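Local coordinates for protein enterochelin esterase (Salmonella enterica subsp. enterica serovar Typhimurium, PDB 3MGA) that probably hydrolyses the ester bonds of the siderophore enterobactin in its iron-loaded form, so that the captured iron can be released inside the cell, at residues 38-43 with 72-77; 311-316 with 386-391; 355-360 with 376-381. One frame throughout, in Å; residues are numbered along the deposited sequence. Where two conformers were deposited one is given.

Contact 1: 38-43 with 72-77; sequences WRDPQG and MARIAG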
ATOM      1  N   TRP A  38      13.059  21.196  -7.001  1.00 51.79           N
ATOM      2  CA  TRP A  38      13.979  20.893  -5.914  1.00 51.63           C
ATOM      3  C   TRP A  38      15.007  22.008  -5.905  1.00 54.42           C
ATOM      4  O   TRP A  38      15.586  22.330  -6.942  1.00 55.38           O
ATOM      5  CB  TRP A  38      14.659  19.527  -6.073  1.00 49.85           C
ATOM      6  CG  TRP A  38      15.619  19.216  -4.936  1.00 49.91           C
ATOM      7  CD1 TRP A  38      15.290  18.844  -3.659  1.00 48.72           C
ATOM      8  CD2 TRP A  38      17.056  19.245  -4.984  1.00 51.59           C
ATOM      9  NE1 TRP A  38      16.433  18.651  -2.910  1.00 49.25           N
ATOM     10  CE2 TRP A  38      17.528  18.888  -3.700  1.00 50.56           C
ATOM     11  CE3 TRP A  38      17.987  19.543  -5.988  1.00 53.27           C
ATOM     12  CZ2 TRP A  38      18.887  18.816  -3.396  1.00 51.16           C
ATOM     13  CZ3 TRP A  38      19.342  19.475  -5.682  1.00 56.03           C
ATOM     14  CH2 TRP A  38      19.777  19.114  -4.397  1.00 55.68           C
ATOM     15  N   ARG A  39      15.199  22.610  -4.736  1.00 56.32           N
ATOM     16  CA  ARG A  39      16.149  23.697  -4.562  1.00 59.98           C
ATOM     17  C   ARG A  39      17.462  23.124  -4.049  1.00 61.29           C
ATOM     18  O   ARG A  39      17.506  22.527  -2.972  1.00 61.32           O
ATOM     19  CB  ARG A  39      15.609  24.721  -3.562  1.00 61.13           C
ATOM     20  CG  ARG A  39      16.492  25.952  -3.397  1.00 66.77           C
ATOM     21  CD  ARG A  39      15.873  26.953  -2.435  1.00 69.59           C
ATOM     22  NE  ARG A  39      16.584  28.229  -2.437  1.00 75.20           N
ATOM     23  CZ  ARG A  39      16.262  29.277  -1.680  1.00 78.74           C
ATOM     24  NH1 ARG A  39      15.234  29.219  -0.833  1.00 78.03           N
ATOM     25  NH2 ARG A  39      16.973  30.392  -1.768  1.00 82.57           N
ATOM     26  N   ASP A  40      18.528  23.298  -4.822  1.00 63.14           N
ATOM     27  CA  ASP A  40      19.838  22.799  -4.429  1.00 64.79           C
ATOM     28  C   ASP A  40      20.362  23.685  -3.304  1.00 67.21           C
ATOM     29  O   ASP A  40      20.482  24.895  -3.479  1.00 69.52           O
ATOM     30  CB  ASP A  40      20.792  22.808  -5.630  1.00 66.22           C
ATOM     31  CG  ASP A  40      22.103  22.088  -5.351  1.00 67.59           C
ATOM     32  OD1 ASP A  40      22.552  22.061  -4.186  1.00 70.31           O
ATOM     33  OD2 ASP A  40      22.697  21.557  -6.311  1.00 67.21           O
ATOM     34  N   PRO A  41      20.655  23.092  -2.132  1.00 67.75           N
ATOM     35  CA  PRO A  41      21.154  23.915  -1.035  1.00 70.66           C
ATOM     36  C   PRO A  41      22.613  24.343  -1.192  1.00 73.73           C
ATOM     37  O   PRO A  41      23.053  25.239  -0.477  1.00 76.37           O
ATOM     38  CB  PRO A  41      20.996  23.015   0.206  1.00 69.74           C
ATOM     39  CG  PRO A  41      20.464  21.716  -0.262  1.00 67.05           C
ATOM     40  CD  PRO A  41      20.533  21.674  -1.751  1.00 66.00           C
ATOM     41  N   GLN A  42      23.350  23.716  -2.115  1.00 73.98           N
ATOM     42  CA  GLN A  42      24.772  24.043  -2.327  1.00 77.35           C
ATOM     43  C   GLN A  42      25.018  25.029  -3.485  1.00 79.60           C
ATOM     44  O   GLN A  42      26.138  25.136  -3.985  1.00 82.12           O
ATOM     45  CB  GLN A  42      25.595  22.762  -2.524  1.00 76.52           C
ATOM     46  CG  GLN A  42      25.434  21.754  -1.383  1.00 75.27           C
ATOM     47  CD  GLN A  42      26.235  20.480  -1.594  1.00 74.84           C
ATOM     48  OE1 GLN A  42      27.439  20.521  -1.833  1.00 77.05           O
ATOM     49  NE2 GLN A  42      25.569  19.338  -1.474  1.00 71.98           N
ATOM     50  N   GLY A  43      23.968  25.731  -3.912  1.00 79.64           N
ATOM     51  CA  GLY A  43      24.081  26.750  -4.961  1.00 82.25           C
ATOM     52  C   GLY A  43      23.921  26.330  -6.415  1.00 81.51           C
ATOM     53  O   GLY A  43      23.202  25.378  -6.734  1.00 78.46           O
HETATM   54  N   MSE A  72      16.194  15.202 -12.624  1.00 54.43           N
HETATM   55  CA  MSE A  72      15.870  16.584 -12.916  1.00 55.09           C
HETATM   56  C   MSE A  72      17.052  17.239 -13.639  1.00 58.02           C
HETATM   57  O   MSE A  72      18.123  16.638 -13.812  1.00 57.20           O
HETATM   58  CB  MSE A  72      15.578  17.375 -11.639  1.00 54.73           C
HETATM   59  CG  MSE A  72      14.424  16.863 -10.799  1.00 53.37           C
HETATM   60 SE   MSE A  72      13.945  18.152  -9.415  1.00 56.84          SE
HETATM   61  CE  MSE A  72      12.503  17.177  -8.540  1.00 54.64           C
ATOM     62  N   ALA A  73      16.829  18.474 -14.067  1.00 59.31           N
ATOM     63  CA  ALA A  73      17.836  19.270 -14.733  1.00 62.44           C
ATOM     64  C   ALA A  73      17.727  20.663 -14.138  1.00 63.43           C
ATOM     65  O   ALA A  73      16.615  21.127 -13.852  1.00 61.66           O
ATOM     66  CB  ALA A  73      17.588  19.302 -16.232  1.00 63.78           C
ATOM     67  N   ARG A  74      18.864  21.321 -13.922  1.00 65.36           N
ATOM     68  CA  ARG A  74      18.841  22.670 -13.363  1.00 67.33           C
ATOM     69  C   ARG A  74      18.785  23.755 -14.429  1.00 69.75           C
ATOM     70  O   ARG A  74      19.368  23.624 -15.506  1.00 71.12           O
ATOM     71  CB  ARG A  74      20.025  22.950 -12.419  1.00 68.95           C
ATOM     72  CG  ARG A  74      21.404  22.655 -12.969  1.00 70.95           C
ATOM     73  CD  ARG A  74      22.463  23.558 -12.320  1.00 74.42           C
ATOM     74  NE  ARG A  74      22.389  23.643 -10.857  1.00 74.33           N
ATOM     75  CZ  ARG A  74      23.072  22.886 -10.000  1.00 75.09           C
ATOM     76  NH1 ARG A  74      23.911  21.944 -10.426  1.00 77.27           N
ATOM     77  NH2 ARG A  74      22.918  23.079  -8.698  1.00 74.23           N
ATOM     78  N   ILE A  75      18.080  24.835 -14.101  1.00 70.35           N
ATOM     79  CA  ILE A  75      17.949  25.968 -14.997  1.00 73.68           C
ATOM     80  C   ILE A  75      19.278  26.705 -14.895  1.00 76.97           C
ATOM     81  O   ILE A  75      19.570  27.316 -13.871  1.00 77.94           O
ATOM     82  CB  ILE A  75      16.782  26.902 -14.587  1.00 73.77           C
ATOM     83  CG1 ILE A  75      15.508  26.094 -14.300  1.00 70.64           C
ATOM     84  CG2 ILE A  75      16.544  27.965 -15.654  1.00 77.00           C
ATOM     85  CD1 ILE A  75      15.115  25.147 -15.411  1.00 70.50           C
ATOM     86  N   ALA A  76      20.089  26.610 -15.948  1.00 79.07           N
ATOM     87  CA  ALA A  76      21.416  27.236 -15.983  1.00 82.53           C
ATOM     88  C   ALA A  76      21.477  28.587 -15.262  1.00 84.43           C
ATOM     89  O   ALA A  76      20.685  29.484 -15.546  1.00 86.30           O
ATOM     90  CB  ALA A  76      21.886  27.391 -17.426  1.00 85.55           C
ATOM     91  N   GLY A  77      22.415  28.712 -14.322  1.00 84.42           N
ATOM     92  CA  GLY A  77      22.614  29.950 -13.561  1.00 86.37           C
ATOM     93  C   GLY A  77      21.979  30.001 -12.178  1.00 83.75           C
ATOM     94  O   GLY A  77      22.365  30.832 -11.356  1.00 85.40           O
TER

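Contact 2: 311-316 with 386-391; sequences SQSGSF and LCWRGG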
ATOM      1  N   SER A 311      -7.671  -8.044  -0.407  1.00 36.23           N
ATOM      2  CA  SER A 311      -6.350  -8.094  -1.005  1.00 36.86           C
ATOM      3  C   SER A 311      -6.089  -6.861  -1.856  1.00 36.87           C
ATOM      4  O   SER A 311      -6.801  -6.608  -2.837  1.00 37.10           O
ATOM      5  CB  SER A 311      -6.177  -9.331  -1.865  1.00 37.92           C
ATOM      6  OG  SER A 311      -4.903  -9.303  -2.503  1.00 37.81           O
ATOM      7  N   GLN A 312      -5.067  -6.104  -1.472  1.00 36.23           N
ATOM      8  CA  GLN A 312      -4.670  -4.901  -2.191  1.00 37.35           C
ATOM      9  C   GLN A 312      -3.305  -5.206  -2.798  1.00 37.90           C
ATOM     10  O   GLN A 312      -2.385  -5.601  -2.079  1.00 37.72           O
ATOM     11  CB  GLN A 312      -4.568  -3.705  -1.236  1.00 37.12           C
ATOM     12  CG  GLN A 312      -5.774  -3.545  -0.314  1.00 36.57           C
ATOM     13  CD  GLN A 312      -5.732  -2.281   0.523  1.00 34.96           C
ATOM     14  OE1 GLN A 312      -5.658  -2.347   1.743  1.00 38.23           O
ATOM     15  NE2 GLN A 312      -5.742  -1.123  -0.134  1.00 34.97           N
ATOM     16  N   SER A 313      -3.186  -5.050  -4.117  1.00 39.17           N
ATOM     17  CA  SER A 313      -1.935  -5.334  -4.838  1.00 39.92           C
ATOM     18  C   SER A 313      -1.385  -6.718  -4.482  1.00 39.94           C
ATOM     19  O   SER A 313      -0.181  -6.897  -4.296  1.00 38.56           O
ATOM     20  CB  SER A 313      -0.887  -4.256  -4.559  1.00 39.36           C
ATOM     21  OG  SER A 313      -1.307  -3.007  -5.051  1.00 40.71           O
ATOM     22  N   GLY A 314      -2.281  -7.693  -4.396  1.00 40.92           N
ATOM     23  CA  GLY A 314      -1.904  -9.059  -4.040  1.00 42.42           C
ATOM     24  C   GLY A 314      -0.788  -9.631  -4.889  1.00 43.98           C
ATOM     25  O   GLY A 314      -0.811  -9.538  -6.117  1.00 43.85           O
ATOM     26  N   SER A 315       0.203 -10.221  -4.223  1.00 45.73           N
ATOM     27  CA  SER A 315       1.345 -10.817  -4.905  1.00 47.65           C
ATOM     28  C   SER A 315       0.983 -12.211  -5.412  1.00 49.82           C
ATOM     29  O   SER A 315       1.558 -13.207  -4.982  1.00 50.42           O
ATOM     30  CB  SER A 315       2.538 -10.885  -3.959  1.00 47.01           C
ATOM     31  OG  SER A 315       2.896  -9.585  -3.522  1.00 49.10           O
ATOM     32  N   PHE A 316       0.031 -12.266  -6.342  1.00 51.64           N
ATOM     33  CA  PHE A 316      -0.434 -13.531  -6.908  1.00 54.16           C
ATOM     34  C   PHE A 316       0.468 -14.038  -8.026  1.00 58.17           C
ATOM     35  O   PHE A 316       0.129 -14.989  -8.727  1.00 59.61           O
ATOM     36  CB  PHE A 316      -1.893 -13.426  -7.343  1.00 53.36           C
ATOM     37  CG  PHE A 316      -2.798 -13.061  -6.226  1.00 49.61           C
ATOM     38  CD1 PHE A 316      -3.071 -13.985  -5.223  1.00 46.37           C
ATOM     39  CD2 PHE A 316      -3.355 -11.788  -6.140  1.00 45.75           C
ATOM     40  CE1 PHE A 316      -3.891 -13.654  -4.166  1.00 42.49           C
ATOM     41  CE2 PHE A 316      -4.173 -11.448  -5.079  1.00 42.37           C
ATOM     42  CZ  PHE A 316      -4.443 -12.379  -4.092  1.00 43.67           C
ATOM     43  N   LEU A 386       0.072   4.974  -0.106  1.00 34.22           N
ATOM     44  CA  LEU A 386      -0.759   6.169  -0.105  1.00 34.18           C
ATOM     45  C   LEU A 386      -2.124   5.823  -0.721  1.00 33.43           C
ATOM     46  O   LEU A 386      -3.157   6.303  -0.265  1.00 33.43           O
ATOM     47  CB  LEU A 386      -0.096   7.293  -0.881  1.00 35.71           C
ATOM     48  CG  LEU A 386      -0.849   8.621  -0.952  1.00 35.89           C
ATOM     49  CD1 LEU A 386      -0.862   9.274   0.401  1.00 37.14           C
ATOM     50  CD2 LEU A 386      -0.191   9.532  -1.980  1.00 37.19           C
ATOM     51  N   CYS A 387      -2.127   4.974  -1.744  1.00 34.17           N
ATOM     52  CA  CYS A 387      -3.371   4.545  -2.386  1.00 34.18           C
ATOM     53  C   CYS A 387      -4.045   3.481  -1.546  1.00 33.61           C
ATOM     54  O   CYS A 387      -5.269   3.521  -1.338  1.00 32.68           O
ATOM     55  CB  CYS A 387      -3.122   3.970  -3.788  1.00 34.31           C
ATOM     56  SG  CYS A 387      -2.342   5.094  -4.958  1.00 42.60           S
ATOM     57  N   TRP A 388      -3.255   2.520  -1.059  1.00 34.41           N
ATOM     58  CA  TRP A 388      -3.822   1.430  -0.267  1.00 33.28           C
ATOM     59  C   TRP A 388      -4.570   1.924   0.956  1.00 32.91           C
ATOM     60  O   TRP A 388      -5.579   1.345   1.323  1.00 33.71           O
ATOM     61  CB  TRP A 388      -2.782   0.403   0.210  1.00 34.04           C
ATOM     62  CG  TRP A 388      -1.910  -0.222  -0.829  1.00 33.82           C
ATOM     63  CD1 TRP A 388      -2.249  -0.538  -2.102  1.00 35.06           C
ATOM     64  CD2 TRP A 388      -0.594  -0.756  -0.622  1.00 33.71           C
ATOM     65  NE1 TRP A 388      -1.194  -1.158  -2.737  1.00 35.10           N
ATOM     66  CE2 TRP A 388      -0.173  -1.317  -1.839  1.00 34.89           C
ATOM     67  CE3 TRP A 388       0.284  -0.781   0.471  1.00 36.71           C
ATOM     68  CZ2 TRP A 388       1.093  -1.891  -2.002  1.00 40.33           C
ATOM     69  CZ3 TRP A 388       1.549  -1.354   0.304  1.00 34.74           C
ATOM     70  CH2 TRP A 388       1.934  -1.901  -0.916  1.00 36.01           C
ATOM     71  N   ARG A 389      -4.094   2.988   1.594  1.00 33.84           N
ATOM     72  CA  ARG A 389      -4.768   3.462   2.811  1.00 35.41           C
ATOM     73  C   ARG A 389      -6.249   3.727   2.554  1.00 34.84           C
ATOM     74  O   ARG A 389      -7.086   3.445   3.408  1.00 35.83           O
ATOM     75  CB  ARG A 389      -4.114   4.723   3.391  1.00 37.15           C
ATOM     76  CG  ARG A 389      -4.535   6.033   2.728  1.00 37.99           C
ATOM     77  CD  ARG A 389      -3.842   7.201   3.359  1.00 36.55           C
ATOM     78  NE  ARG A 389      -4.361   8.474   2.873  1.00 38.66           N
ATOM     79  CZ  ARG A 389      -3.992   9.662   3.348  1.00 38.22           C
ATOM     80  NH1 ARG A 389      -4.524  10.769   2.851  1.00 40.31           N
ATOM     81  NH2 ARG A 389      -3.096   9.747   4.321  1.00 37.82           N
ATOM     82  N   GLY A 390      -6.566   4.266   1.377  1.00 35.33           N
ATOM     83  CA  GLY A 390      -7.952   4.569   1.016  1.00 35.49           C
ATOM     84  C   GLY A 390      -8.735   3.326   0.654  1.00 34.90           C
ATOM     85  O   GLY A 390      -9.917   3.211   0.955  1.00 33.42           O
ATOM     86  N   GLY A 391      -8.074   2.389  -0.012  1.00 35.83           N
ATOM     87  CA  GLY A 391      -8.727   1.146  -0.410  1.00 36.08           C
ATOM     88  C   GLY A 391      -8.961   0.260   0.792  1.00 35.37           C
ATOM     89  O   GLY A 391      -9.840  -0.610   0.783  1.00 35.28           O
TER

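Contact 3: 355-360 with 376-381; sequences IVFQAN and WRQVDG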
ATOM      1  N   ILE A 355       2.595  -6.051 -13.699  1.00 54.87           N
ATOM      2  CA  ILE A 355       2.778  -7.443 -13.327  1.00 55.74           C
ATOM      3  C   ILE A 355       1.717  -7.840 -12.310  1.00 52.75           C
ATOM      4  O   ILE A 355       0.980  -8.806 -12.516  1.00 52.27           O
ATOM      5  CB  ILE A 355       4.199  -7.718 -12.781  1.00 57.23           C
ATOM      6  CG1 ILE A 355       5.246  -7.470 -13.876  1.00 62.70           C
ATOM      7  CG2 ILE A 355       4.318  -9.154 -12.294  1.00 58.67           C
ATOM      8  CD1 ILE A 355       6.682  -7.793 -13.462  1.00 64.33           C
ATOM      9  N   VAL A 356       1.631  -7.072 -11.230  1.00 50.04           N
ATOM     10  CA  VAL A 356       0.659  -7.339 -10.178  1.00 47.94           C
ATOM     11  C   VAL A 356      -0.764  -7.236 -10.719  1.00 47.20           C
ATOM     12  O   VAL A 356      -1.590  -8.103 -10.463  1.00 46.85           O
ATOM     13  CB  VAL A 356       0.846  -6.387  -8.988  1.00 46.44           C
ATOM     14  CG1 VAL A 356      -0.280  -6.572  -7.954  1.00 43.72           C
ATOM     15  CG2 VAL A 356       2.216  -6.606  -8.355  1.00 47.53           C
ATOM     16  N   PHE A 357      -1.036  -6.185 -11.487  1.00 47.21           N
ATOM     17  CA  PHE A 357      -2.362  -5.980 -12.066  1.00 47.06           C
ATOM     18  C   PHE A 357      -2.808  -7.163 -12.938  1.00 49.22           C
ATOM     19  O   PHE A 357      -3.925  -7.674 -12.790  1.00 49.95           O
ATOM     20  CB  PHE A 357      -2.377  -4.695 -12.881  1.00 47.20           C
ATOM     21  CG  PHE A 357      -3.726  -4.343 -13.429  1.00 47.39           C
ATOM     22  CD1 PHE A 357      -4.668  -3.718 -12.629  1.00 44.99           C
ATOM     23  CD2 PHE A 357      -4.050  -4.617 -14.745  1.00 48.22           C
ATOM     24  CE1 PHE A 357      -5.910  -3.391 -13.128  1.00 44.46           C
ATOM     25  CE2 PHE A 357      -5.289  -4.283 -15.247  1.00 50.05           C
ATOM     26  CZ  PHE A 357      -6.219  -3.666 -14.436  1.00 46.67           C
ATOM     27  N   GLN A 358      -1.946  -7.592 -13.851  1.00 51.76           N
ATOM     28  CA  GLN A 358      -2.262  -8.724 -14.724  1.00 54.27           C
ATOM     29  C   GLN A 358      -2.468  -9.986 -13.900  1.00 53.49           C
ATOM     30  O   GLN A 358      -3.357 -10.787 -14.185  1.00 54.80           O
ATOM     31  CB  GLN A 358      -1.156  -8.940 -15.757  1.00 57.05           C
ATOM     32  CG  GLN A 358      -1.090  -7.862 -16.835  1.00 61.49           C
ATOM     33  CD  GLN A 358       0.081  -8.055 -17.794  1.00 69.12           C
ATOM     34  OE1 GLN A 358      -0.084  -7.991 -19.017  1.00 74.50           O
ATOM     35  NE2 GLN A 358       1.264  -8.328 -17.241  1.00 70.69           N
ATOM     36  N   ALA A 359      -1.647 -10.154 -12.870  1.00 51.72           N
ATOM     37  CA  ALA A 359      -1.752 -11.308 -11.999  1.00 51.59           C
ATOM     38  C   ALA A 359      -3.121 -11.313 -11.308  1.00 49.44           C
ATOM     39  O   ALA A 359      -3.765 -12.356 -11.202  1.00 49.80           O
ATOM     40  CB  ALA A 359      -0.634 -11.303 -10.979  1.00 51.12           C
ATOM     41  N   ASN A 360      -3.569 -10.152 -10.842  1.00 46.79           N
ATOM     42  CA  ASN A 360      -4.878 -10.076 -10.187  1.00 45.86           C
ATOM     43  C   ASN A 360      -6.059 -10.311 -11.122  1.00 47.15           C
ATOM     44  O   ASN A 360      -7.095 -10.811 -10.685  1.00 46.94           O
ATOM     45  CB  ASN A 360      -5.061  -8.780  -9.399  1.00 43.46           C
ATOM     46  CG  ASN A 360      -4.359  -8.813  -8.057  1.00 42.65           C
ATOM     47  OD1 ASN A 360      -5.011  -8.934  -7.019  1.00 39.15           O
ATOM     48  ND2 ASN A 360      -3.032  -8.762  -8.070  1.00 40.78           N
ATOM     49  N   TRP A 376     -14.222  -6.395  -7.687  1.00 48.46           N
ATOM     50  CA  TRP A 376     -13.018  -5.995  -8.409  1.00 47.84           C
ATOM     51  C   TRP A 376     -12.869  -4.470  -8.365  1.00 46.40           C
ATOM     52  O   TRP A 376     -13.799  -3.749  -8.708  1.00 47.36           O
ATOM     53  CB  TRP A 376     -13.066  -6.495  -9.860  1.00 49.38           C
ATOM     54  CG  TRP A 376     -11.876  -6.093 -10.651  1.00 48.33           C
ATOM     55  CD1 TRP A 376     -11.789  -5.054 -11.521  1.00 48.89           C
ATOM     56  CD2 TRP A 376     -10.577  -6.699 -10.615  1.00 49.01           C
ATOM     57  NE1 TRP A 376     -10.519  -4.978 -12.044  1.00 49.09           N
ATOM     58  CE2 TRP A 376      -9.754  -5.974 -11.504  1.00 48.37           C
ATOM     59  CE3 TRP A 376     -10.032  -7.788  -9.926  1.00 50.79           C
ATOM     60  CZ2 TRP A 376      -8.418  -6.304 -11.730  1.00 48.97           C
ATOM     61  CZ3 TRP A 376      -8.696  -8.114 -10.146  1.00 52.43           C
ATOM     62  CH2 TRP A 376      -7.906  -7.372 -11.045  1.00 50.93           C
ATOM     63  N   ARG A 377     -11.703  -3.991  -7.939  0.50 45.10           N
ATOM     64  CA  ARG A 377     -11.441  -2.553  -7.852  0.50 44.45           C
ATOM     65  C   ARG A 377     -10.102  -2.185  -8.502  0.50 44.54           C
ATOM     66  O   ARG A 377      -9.044  -2.588  -8.028  0.50 44.36           O
ATOM     67  CB  ARG A 377     -11.476  -2.083  -6.389  0.50 42.52           C
ATOM     68  CG  ARG A 377     -12.871  -2.157  -5.718  0.50 42.73           C
ATOM     69  CD  ARG A 377     -13.880  -1.262  -6.454  0.50 44.57           C
ATOM     70  NE  ARG A 377     -15.209  -1.219  -5.841  0.50 41.89           N
ATOM     71  CZ  ARG A 377     -16.199  -2.062  -6.123  0.50 41.68           C
ATOM     72  NH1 ARG A 377     -16.019  -3.049  -6.993  0.50 38.35           N
ATOM     73  NH2 ARG A 377     -17.369  -1.931  -5.515  0.50 43.56           N
ATOM     74  N   GLN A 378     -10.167  -1.419  -9.590  1.00 45.54           N
ATOM     75  CA  GLN A 378      -8.977  -0.964 -10.314  1.00 46.34           C
ATOM     76  C   GLN A 378      -8.634   0.399  -9.768  1.00 44.89           C
ATOM     77  O   GLN A 378      -9.519   1.228  -9.580  1.00 44.84           O
ATOM     78  CB  GLN A 378      -9.238  -0.808 -11.807  1.00 49.17           C
ATOM     79  CG  GLN A 378      -9.654  -2.070 -12.490  1.00 54.77           C
ATOM     80  CD  GLN A 378      -9.860  -1.899 -13.983  1.00 60.45           C
ATOM     81  OE1 GLN A 378      -9.501  -0.871 -14.566  1.00 63.41           O
ATOM     82  NE2 GLN A 378     -10.437  -2.914 -14.612  1.00 63.10           N
ATOM     83  N   VAL A 379      -7.350   0.643  -9.545  1.00 43.48           N
ATOM     84  CA  VAL A 379      -6.901   1.902  -9.002  1.00 43.04           C
ATOM     85  C   VAL A 379      -5.922   2.583  -9.954  1.00 43.74           C
ATOM     86  O   VAL A 379      -5.018   1.951 -10.496  1.00 43.08           O
ATOM     87  CB  VAL A 379      -6.252   1.691  -7.593  1.00 41.87           C
ATOM     88  CG1 VAL A 379      -5.799   3.006  -6.991  1.00 40.72           C
ATOM     89  CG2 VAL A 379      -7.244   1.022  -6.662  1.00 41.95           C
ATOM     90  N   ASP A 380      -6.138   3.872 -10.185  1.00 44.42           N
ATOM     91  CA  ASP A 380      -5.248   4.656 -11.028  1.00 46.14           C
ATOM     92  C   ASP A 380      -4.122   5.073 -10.088  1.00 45.53           C
ATOM     93  O   ASP A 380      -4.140   6.157  -9.506  1.00 45.28           O
ATOM     94  CB  ASP A 380      -5.975   5.864 -11.627  1.00 48.16           C
ATOM     95  CG  ASP A 380      -5.090   6.698 -12.522  1.00 50.68           C
ATOM     96  OD1 ASP A 380      -3.866   6.474 -12.536  1.00 50.83           O
ATOM     97  OD2 ASP A 380      -5.619   7.591 -13.217  1.00 56.96           O
ATOM     98  N   GLY A 381      -3.170   4.159  -9.932  1.00 45.01           N
ATOM     99  CA  GLY A 381      -2.010   4.315  -9.062  1.00 43.56           C
ATOM    100  C   GLY A 381      -1.267   2.988  -9.071  1.00 42.95           C
ATOM    101  O   GLY A 381      -1.566   2.124  -9.905  1.00 41.65           O
TER

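Contact 1: 38-43 with 72-77
R74 and D40 carry the polar half of this contact, a salt bridge in which NH2 of R74 lies 2.8 Å from OD2 of D40. The carboxylate sits at the edge of the guanidinium, and the two planes are only 20° apart. The N-H nevertheless points poorly at the oxygen, at 128°, so the hydrogen bond within the pair is weak and attraction between charges probably does much of the work. A bend at chi3 (48°) brings the arginine's end over to the turn, where NH2 also comes within 3.0 Å of the carbonyl O of G43.

Several bonds hold D40. Its OD2 also accepts from S48, its strongest polar partner, while OD1 takes the backbone N of Q42 at 2.8 Å. That last bond makes an Asx turn within the type I turn D40-G43.

The apolar half is a single approach: the selenium of M72, on an extended side chain, rests 3.7 Å from CB of W38.

Strands 32-39 and 73-74 are not direct partners but flank strand 80-87 in an antiparallel sheet of the N-terminal domain. W81 of that middle strand meets the ring of W38, and M72 reaches across to V53 and V55 of strand 52-57 in the second sheet.

Contact 2: 311-316 with 386-391
Both Q312 and W388 turn their CG away from their own carbonyl carbon (chi1 -48° in Q312), which sends the glutamine amide toward the helix and the indole back toward the end of the strand. With the rest of its chain extended, Q312 delivers NE2 to the carbonyl O of W388 at 2.9 Å. The N-H is dead straight at 180°; it meets a lone pair in the carbonyl plane, and the acceptor lies in the plane of the amide. E348 takes a second bond from the same nitrogen. The amide is turned steeply against the indole, 68° between the planes, with NE2 only 3.3 Å from CB of W388.

Strand 308-312 runs through the parallel part of the sheet of an alpha/beta-hydrolase domain, and the loop that leaves its C-terminal end meets helix 385-399. In that loop S313 offers OG to the indole: NE1 of W388 donates to it over 3.0 Å, with the oxygen tilted a little out of the ring plane. The strongest partner of this hydroxyl is E353. H383 meets the W388 ring edge-to-face, and S315, farther along the loop, bonds through its hydroxyl to S289 of what looks like the nucleophile elbow (GxSxG).

Contact 3: 355-360 with 376-381
No hydrogen bond joins helix 355-360 to strand 376-379, yet a backbone carbonyl is where they come nearest: O of N360 lies 3.2 Å from CZ3 of W376, a carbon of the indole. The benzene half of W376 thus lies against the main chain of the helix as well as its side chains. CH2 of W376 is also 3.6 Å from CB of N360.

W376 gets there because its CG lies anti to the backbone N (chi1 179°), which carries the six-membered ring across to the helix. The polar end of N360 turns another way: its ND2 donates to O of V356 one helical turn back, at 2.9 Å and nearly straight at 168°. The donor stands above that carbonyl plane rather than on a lone pair, and the same oxygen also accepts the helical bond from N of N360. A further bond from ND2 to the carbonyl of G314 ties the amide to the loop after strand 308-312.

CE1 of F357 meets CZ2 of W376 at 4.1 Å, the two side chains crossing at about a right angle. CG of Q378 lies at the edge of the phenyl ring, near its plane, 4.0 Å from CE1 of F357. Y364, farther along the helix, also meets the indole.

Segments 355-360 and 376-379 run nearly antiparallel, at 163°, as expected of consecutive elements in a beta-alpha-beta unit. Here strand 344-350, helix 354-367 and strand 373-379 form that crossover, and its last strand lies at the edge of the alpha/beta-hydrolase sheet within this chain.

How the contacts relate
The three contacts show how chemistry follows place in a fold. Contact 1 stands alone in the N-terminal domain, its centre about 36 Å from that of contact 2, and builds on a salt bridge between a buried aspartate and a partly exposed arginine. Contacts 2 and 3 share the large sheet of the esterase domain, their centres about 9 Å apart. Contact 2, nearest the middle of the chain, relies on directed hydrogen bonds between neutral groups; contact 3, at the edge strand, uses aromatic and aliphatic packing and reaches the surface. Contact 3 is nested along the chain within the loop closed by contact 2, and strand 373-379 leads on to helix 385-399. The loop at 313-316 packs directly against helix 354-367.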